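Local coordinates for protein aspartate semialdehyde dehydrogenase (Francisella tularensis subsp. tularensis, PDB 4WOJ) that probably catalyses the NADPH-dependent reductive dephosphorylation of L-aspartyl-4-phosphate to L-aspartate-semialdehyde, a step in the synthesis of lysine, methionine and threonine, at residues Arg92-Ala103 with Ile129-Gly138. Numbering follows the deposited sequence.
Sequences REAGWQGFWIDA and IDNGKKDFIG
Trp100 N bonds to Lys134 O where strand 99-102 starts its parallel run beside strand 135-138 in the Rossmann-type sheet of the NAD-binding domain. Three more backbone bonds join the strands: Phe136 N to Trp100 O, Asp102 N to Phe136 O and Gly138 N to Asp102 O.

On the face bearing Ile101 and Phe136, the Phe99 ring sits in a hollow between Ile129, at the end of helix 118-130, and Lys134. The lysine chain bends at chi2 (-77°) and lays CD over one face of the ring, offset toward its rim, while Ile129 CG2 touches Phe99 CZ at 4.0 Å. Phe136 lies alongside and points the same way, its CE1 meeting the edge of the ring 3.8 Å from Phe99 CD2. Ile367 and Ile368 of helix 354-369 pack against this cluster.

The other face carries Trp100, Asp102, Asp135 and Ile137. Ile137 pushes CD1 against Asp102 CB (3.8 Å) and toward the edge of the Trp100 indole. Trp100 NE1 donates to Asp102 OD2, which Thr84 also binds. Asp135 OD1 lies 3.2 Å from Trp100 CB, with ring and carboxylate planes nearly perpendicular.

Arg92, in the last turn of helix 81-93, lies against the start of the strand pair, its NH2 beside Lys134 CB and Asp135. Its chain folds at chi2 (-68°), and NH1 and NH2 clasp Gly98 O end-on, while NH1 also reaches Trp96 O. These bonds, all close to the guanidinium plane, would fix its rotation and present NH2 to Asp135 in a salt bridge. His88 NE2 is also hydrogen-bonded to Asp135 OD1. Arg92 NH2 approaches Asp135 OD1 at 2.9 Å from above the carboxylate plane, 43° out of it, although the oxygen lies in the guanidinium plane.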
ATOM      1  N   ARG B  92     -31.568  26.932  -0.648  1.00 49.44           N
ATOM      2  CA  ARG B  92     -32.827  26.294  -1.072  1.00 51.90           C
ATOM      3  C   ARG B  92     -33.980  26.874  -0.247  1.00 55.32           C
ATOM      4  O   ARG B  92     -35.030  27.203  -0.787  1.00 56.11           O
ATOM      5  CB  ARG B  92     -32.778  24.763  -0.955  1.00 50.24           C
ATOM      6  CG  ARG B  92     -31.751  24.062  -1.840  1.00 44.82           C
ATOM      7  CD  ARG B  92     -32.080  24.142  -3.319  1.00 42.87           C
ATOM      8  NE  ARG B  92     -31.064  23.436  -4.107  1.00 44.54           N
ATOM      9  CZ  ARG B  92     -30.624  23.802  -5.315  1.00 44.07           C
ATOM     10  NH1 ARG B  92     -31.117  24.879  -5.927  1.00 48.15           N
ATOM     11  NH2 ARG B  92     -29.680  23.087  -5.925  1.00 40.29           N
ATOM     12  N   GLU B  93     -33.738  27.021   1.057  1.00 62.38           N
ATOM     13  CA  GLU B  93     -34.645  27.727   1.990  1.00 65.20           C
ATOM     14  C   GLU B  93     -34.987  29.144   1.526  1.00 60.27           C
ATOM     15  O   GLU B  93     -36.079  29.638   1.778  1.00 57.45           O
ATOM     16  CB  GLU B  93     -34.017  27.832   3.389  1.00 69.22           C
ATOM     17  CG  GLU B  93     -34.092  26.566   4.244  1.00 71.04           C
ATOM     18  CD  GLU B  93     -33.409  26.748   5.594  1.00 78.23           C
ATOM     19  OE1 GLU B  93     -32.748  27.803   5.787  1.00 82.09           O
ATOM     20  OE2 GLU B  93     -33.535  25.855   6.466  1.00 73.55           O
ATOM     21  N   ALA B  94     -34.029  29.793   0.872  1.00 59.42           N
ATOM     22  CA  ALA B  94     -34.222  31.138   0.315  1.00 53.86           C
ATOM     23  C   ALA B  94     -34.696  31.129  -1.141  1.00 53.41           C
ATOM     24  O   ALA B  94     -34.502  32.112  -1.840  1.00 51.77           O
ATOM     25  CB  ALA B  94     -32.938  31.945   0.448  1.00 56.20           C
ATOM     26  N   GLY B  95     -35.291  30.017  -1.592  1.00 54.33           N
ATOM     27  CA  GLY B  95     -35.939  29.918  -2.917  1.00 53.94           C
ATOM     28  C   GLY B  95     -35.089  29.533  -4.134  1.00 57.41           C
ATOM     29  O   GLY B  95     -35.638  29.086  -5.155  1.00 56.74           O
ATOM     30  N   TRP B  96     -33.763  29.688  -4.036  1.00 50.90           N
ATOM     31  CA  TRP B  96     -32.848  29.514  -5.185  1.00 46.11           C
ATOM     32  C   TRP B  96     -33.003  28.131  -5.835  1.00 40.18           C
ATOM     33  O   TRP B  96     -32.788  27.150  -5.174  1.00 33.74           O
ATOM     34  CB  TRP B  96     -31.398  29.679  -4.720  1.00 44.52           C
ATOM     35  CG  TRP B  96     -30.354  29.595  -5.792  1.00 49.86           C
ATOM     36  CD1 TRP B  96     -30.133  30.507  -6.782  1.00 54.37           C
ATOM     37  CD2 TRP B  96     -29.347  28.575  -5.956  1.00 53.64           C
ATOM     38  NE1 TRP B  96     -29.062  30.120  -7.556  1.00 56.75           N
ATOM     39  CE2 TRP B  96     -28.566  28.935  -7.078  1.00 55.57           C
ATOM     40  CE3 TRP B  96     -29.034  27.390  -5.270  1.00 54.77           C
ATOM     41  CZ2 TRP B  96     -27.490  28.150  -7.535  1.00 57.96           C
ATOM     42  CZ3 TRP B  96     -27.964  26.611  -5.720  1.00 58.39           C
ATOM     43  CH2 TRP B  96     -27.202  26.999  -6.843  1.00 59.92           C
ATOM     44  N   GLN B  97     -33.335  28.073  -7.126  1.00 39.93           N
ATOM     45  CA  GLN B  97     -33.495  26.794  -7.843  1.00 44.43           C
ATOM     46  C   GLN B  97     -32.421  26.477  -8.905  1.00 44.24           C
ATOM     47  O   GLN B  97     -32.687  25.759  -9.876  1.00 44.88           O
ATOM     48  CB  GLN B  97     -34.851  26.728  -8.517  1.00 47.72           C
ATOM     49  CG  GLN B  97     -36.008  26.559  -7.565  1.00 48.14           C
ATOM     50  CD  GLN B  97     -37.296  26.952  -8.250  1.00 52.25           C
ATOM     51  OE1 GLN B  97     -37.471  26.690  -9.438  1.00 54.39           O
ATOM     52  NE2 GLN B  97     -38.184  27.625  -7.525  1.00 56.95           N
ATOM     53  N   GLY B  98     -31.216  26.983  -8.699  1.00 38.95           N
ATOM     54  CA  GLY B  98     -30.126  26.714  -9.605  1.00 38.46           C
ATOM     55  C   GLY B  98     -29.362  25.436  -9.299  1.00 37.25           C
ATOM     56  O   GLY B  98     -29.598  24.762  -8.290  1.00 40.26           O
ATOM     57  N   PHE B  99     -28.431  25.113 -10.189  1.00 34.70           N
ATOM     58  CA  PHE B  99     -27.624  23.902 -10.072  1.00 33.99           C
ATOM     59  C   PHE B  99     -26.470  24.045  -9.106  1.00 33.73           C
ATOM     60  O   PHE B  99     -25.686  24.988  -9.163  1.00 34.82           O
ATOM     61  CB  PHE B  99     -27.070  23.488 -11.419  1.00 32.82           C
ATOM     62  CG  PHE B  99     -28.115  23.166 -12.432  1.00 30.53           C
ATOM     63  CD1 PHE B  99     -28.621  24.158 -13.260  1.00 29.81           C
ATOM     64  CD2 PHE B  99     -28.537  21.874 -12.604  1.00 27.36           C
ATOM     65  CE1 PHE B  99     -29.562  23.864 -14.232  1.00 28.80           C
ATOM     66  CE2 PHE B  99     -29.468  21.567 -13.565  1.00 29.58           C
ATOM     67  CZ  PHE B  99     -29.984  22.558 -14.386  1.00 29.10           C
ATOM     68  N   TRP B 100     -26.386  23.080  -8.212  1.00 37.47           N
ATOM     69  CA  TRP B 100     -25.336  23.020  -7.218  1.00 36.27           C
ATOM     70  C   TRP B 100     -24.474  21.816  -7.588  1.00 37.79           C
ATOM     71  O   TRP B 100     -24.917  20.662  -7.511  1.00 32.02           O
ATOM     72  CB  TRP B 100     -25.960  22.840  -5.837  1.00 35.35           C
ATOM     73  CG  TRP B 100     -25.007  22.664  -4.736  1.00 35.41           C
ATOM     74  CD1 TRP B 100     -24.547  21.494  -4.255  1.00 36.54           C
ATOM     75  CD2 TRP B 100     -24.423  23.692  -3.932  1.00 37.21           C
ATOM     76  NE1 TRP B 100     -23.689  21.720  -3.208  1.00 36.66           N
ATOM     77  CE2 TRP B 100     -23.608  23.062  -2.980  1.00 37.52           C
ATOM     78  CE3 TRP B 100     -24.511  25.092  -3.921  1.00 38.68           C
ATOM     79  CZ2 TRP B 100     -22.863  23.782  -2.025  1.00 41.04           C
ATOM     80  CZ3 TRP B 100     -23.789  25.806  -2.959  1.00 37.21           C
ATOM     81  CH2 TRP B 100     -22.969  25.153  -2.040  1.00 37.41           C
ATOM     82  N   ILE B 101     -23.257  22.104  -8.031  1.00 38.17           N
ATOM     83  CA  ILE B 101     -22.278  21.071  -8.337  1.00 38.67           C
ATOM     84  C   ILE B 101     -21.287  21.102  -7.176  1.00 39.08           C
ATOM     85  O   ILE B 101     -20.760  22.147  -6.839  1.00 40.82           O
ATOM     86  CB  ILE B 101     -21.584  21.320  -9.696  1.00 39.67           C
ATOM     87  CG1 ILE B 101     -22.595  21.240 -10.837  1.00 41.37           C
ATOM     88  CG2 ILE B 101     -20.510  20.290  -9.954  1.00 40.69           C
ATOM     89  CD1 ILE B 101     -22.188  22.018 -12.070  1.00 42.96           C
ATOM     90  N   ASP B 102     -21.040  19.955  -6.564  1.00 41.35           N
ATOM     91  CA  ASP B 102     -20.243  19.916  -5.340  1.00 37.00           C
ATOM     92  C   ASP B 102     -19.269  18.759  -5.284  1.00 35.06           C
ATOM     93  O   ASP B 102     -19.631  17.620  -5.653  1.00 31.86           O
ATOM     94  CB  ASP B 102     -21.200  19.764  -4.164  1.00 38.11           C
ATOM     95  CG  ASP B 102     -20.574  20.180  -2.826  1.00 38.76           C
ATOM     96  OD1 ASP B 102     -19.310  20.299  -2.727  1.00 33.87           O
ATOM     97  OD2 ASP B 102     -21.381  20.368  -1.876  1.00 36.37           O
ATOM     98  N   ALA B 103     -18.079  19.035  -4.753  1.00 32.75           N
ATOM     99  CA  ALA B 103     -17.061  17.986  -4.466  1.00 36.11           C
ATOM    100  C   ALA B 103     -17.255  17.265  -3.127  1.00 37.60           C
ATOM    101  O   ALA B 103     -17.006  16.047  -3.013  1.00 39.91           O
ATOM    102  CB  ALA B 103     -15.650  18.545  -4.516  1.00 34.15           C
ATOM    103  N   ILE B 129     -31.205  16.153 -14.890  1.00 39.77           N
ATOM    104  CA  ILE B 129     -31.342  17.550 -15.283  1.00 38.79           C
ATOM    105  C   ILE B 129     -32.731  17.697 -15.879  1.00 39.99           C
ATOM    106  O   ILE B 129     -33.505  18.558 -15.471  1.00 36.54           O
ATOM    107  CB  ILE B 129     -30.293  17.967 -16.338  1.00 42.34           C
ATOM    108  CG1 ILE B 129     -28.863  17.851 -15.778  1.00 42.82           C
ATOM    109  CG2 ILE B 129     -30.539  19.410 -16.789  1.00 39.44           C
ATOM    110  CD1 ILE B 129     -27.760  17.911 -16.815  1.00 41.53           C
ATOM    111  N   ASP B 130     -33.031  16.804 -16.822  1.00 42.31           N
ATOM    112  CA  ASP B 130     -34.336  16.734 -17.490  1.00 44.06           C
ATOM    113  C   ASP B 130     -35.513  16.678 -16.503  1.00 44.51           C
ATOM    114  O   ASP B 130     -36.548  17.300 -16.743  1.00 41.47           O
ATOM    115  CB  ASP B 130     -34.350  15.549 -18.459  1.00 47.79           C
ATOM    116  CG  ASP B 130     -35.591  15.492 -19.327  1.00 58.47           C
ATOM    117  OD1 ASP B 130     -36.290  16.519 -19.490  1.00 62.32           O
ATOM    118  OD2 ASP B 130     -35.870  14.390 -19.869  1.00 69.87           O
ATOM    119  N   ASN B 131     -35.363  15.967 -15.394  1.00 43.37           N
ATOM    120  CA  ASN B 131     -36.474  15.807 -14.447  1.00 45.17           C
ATOM    121  C   ASN B 131     -36.500  16.896 -13.382  1.00 45.66           C
ATOM    122  O   ASN B 131     -37.147  16.747 -12.340  1.00 49.73           O
ATOM    123  CB  ASN B 131     -36.463  14.408 -13.806  1.00 45.67           C
ATOM    124  CG  ASN B 131     -37.194  13.376 -14.655  1.00 50.33           C
ATOM    125  OD1 ASN B 131     -36.615  12.750 -15.537  1.00 59.98           O
ATOM    126  ND2 ASN B 131     -38.466  13.181 -14.379  1.00 51.47           N
ATOM    127  N   GLY B 132     -35.817  17.999 -13.655  1.00 45.00           N
ATOM    128  CA  GLY B 132     -35.800  19.155 -12.763  1.00 40.29           C
ATOM    129  C   GLY B 132     -34.971  18.947 -11.515  1.00 38.83           C
ATOM    130  O   GLY B 132     -35.200  19.596 -10.508  1.00 33.98           O
ATOM    131  N   LYS B 133     -34.003  18.039 -11.586  1.00 39.53           N
ATOM    132  CA  LYS B 133     -33.051  17.842 -10.486  1.00 39.34           C
ATOM    133  C   LYS B 133     -31.906  18.818 -10.607  1.00 38.93           C
ATOM    134  O   LYS B 133     -31.489  19.182 -11.697  1.00 39.65           O
ATOM    135  CB  LYS B 133     -32.540  16.416 -10.449  1.00 42.63           C
ATOM    136  CG  LYS B 133     -33.434  15.487  -9.661  1.00 43.81           C
ATOM    137  CD  LYS B 133     -33.301  14.102 -10.219  1.00 48.66           C
ATOM    138  CE  LYS B 133     -33.747  13.066  -9.217  1.00 53.84           C
ATOM    139  NZ  LYS B 133     -33.412  11.700  -9.694  1.00 56.62           N
ATOM    140  N   LYS B 134     -31.433  19.290  -9.456  1.00 40.20           N
ATOM    141  CA  LYS B 134     -30.481  20.393  -9.417  1.00 40.50           C
ATOM    142  C   LYS B 134     -29.174  20.124  -8.662  1.00 39.85           C
ATOM    143  O   LYS B 134     -28.289  21.017  -8.606  1.00 38.99           O
ATOM    144  CB  LYS B 134     -31.152  21.642  -8.808  1.00 43.35           C
ATOM    145  CG  LYS B 134     -32.530  21.963  -9.347  1.00 43.42           C
ATOM    146  CD  LYS B 134     -32.477  22.600 -10.722  1.00 48.93           C
ATOM    147  CE  LYS B 134     -33.733  22.304 -11.525  1.00 50.40           C
ATOM    148  NZ  LYS B 134     -33.521  22.452 -12.987  1.00 54.50           N
ATOM    149  N   ASP B 135     -29.042  18.953  -8.043  1.00 37.86           N
ATOM    150  CA  ASP B 135     -27.860  18.661  -7.205  1.00 37.98           C
ATOM    151  C   ASP B 135     -26.992  17.537  -7.759  1.00 36.53           C
ATOM    152  O   ASP B 135     -27.402  16.378  -7.842  1.00 35.00           O
ATOM    153  CB  ASP B 135     -28.271  18.311  -5.772  1.00 40.63           C
ATOM    154  CG  ASP B 135     -28.742  19.529  -4.980  1.00 42.34           C
ATOM    155  OD1 ASP B 135     -28.205  20.652  -5.216  1.00 44.84           O
ATOM    156  OD2 ASP B 135     -29.627  19.365  -4.098  1.00 37.10           O
ATOM    157  N   PHE B 136     -25.764  17.904  -8.103  1.00 35.02           N
ATOM    158  CA  PHE B 136     -24.840  17.017  -8.794  1.00 31.56           C
ATOM    159  C   PHE B 136     -23.515  16.988  -8.073  1.00 29.07           C
ATOM    160  O   PHE B 136     -22.782  17.984  -8.033  1.00 32.28           O
ATOM    161  CB  PHE B 136     -24.691  17.455 -10.244  1.00 31.79           C
ATOM    162  CG  PHE B 136     -25.976  17.348 -11.032  1.00 30.06           C
ATOM    163  CD1 PHE B 136     -26.928  18.342 -10.943  1.00 29.97           C
ATOM    164  CD2 PHE B 136     -26.248  16.248 -11.798  1.00 31.85           C
ATOM    165  CE1 PHE B 136     -28.119  18.249 -11.617  1.00 30.61           C
ATOM    166  CE2 PHE B 136     -27.441  16.141 -12.490  1.00 32.42           C
ATOM    167  CZ  PHE B 136     -28.386  17.144 -12.395  1.00 31.61           C
ATOM    168  N   ILE B 137     -23.218  15.831  -7.495  1.00 26.85           N
ATOM    169  CA  ILE B 137     -22.137  15.681  -6.534  1.00 28.29           C
ATOM    170  C   ILE B 137     -21.078  14.691  -7.024  1.00 29.98           C
ATOM    171  O   ILE B 137     -21.406  13.623  -7.545  1.00 30.43           O
ATOM    172  CB  ILE B 137     -22.648  15.177  -5.193  1.00 29.59           C
ATOM    173  CG1 ILE B 137     -24.017  15.770  -4.854  1.00 31.95           C
ATOM    174  CG2 ILE B 137     -21.657  15.524  -4.118  1.00 29.53           C
ATOM    175  CD1 ILE B 137     -24.060  17.289  -4.762  1.00 31.08           C
ATOM    176  N   GLY B 138     -19.811  15.080  -6.885  1.00 32.05           N
ATOM    177  CA  GLY B 138     -18.686  14.225  -7.263  1.00 31.45           C
ATOM    178  C   GLY B 138     -18.561  13.134  -6.228  1.00 34.11           C
ATOM    179  O   GLY B 138     -18.827  13.374  -5.034  1.00 36.11           O
TER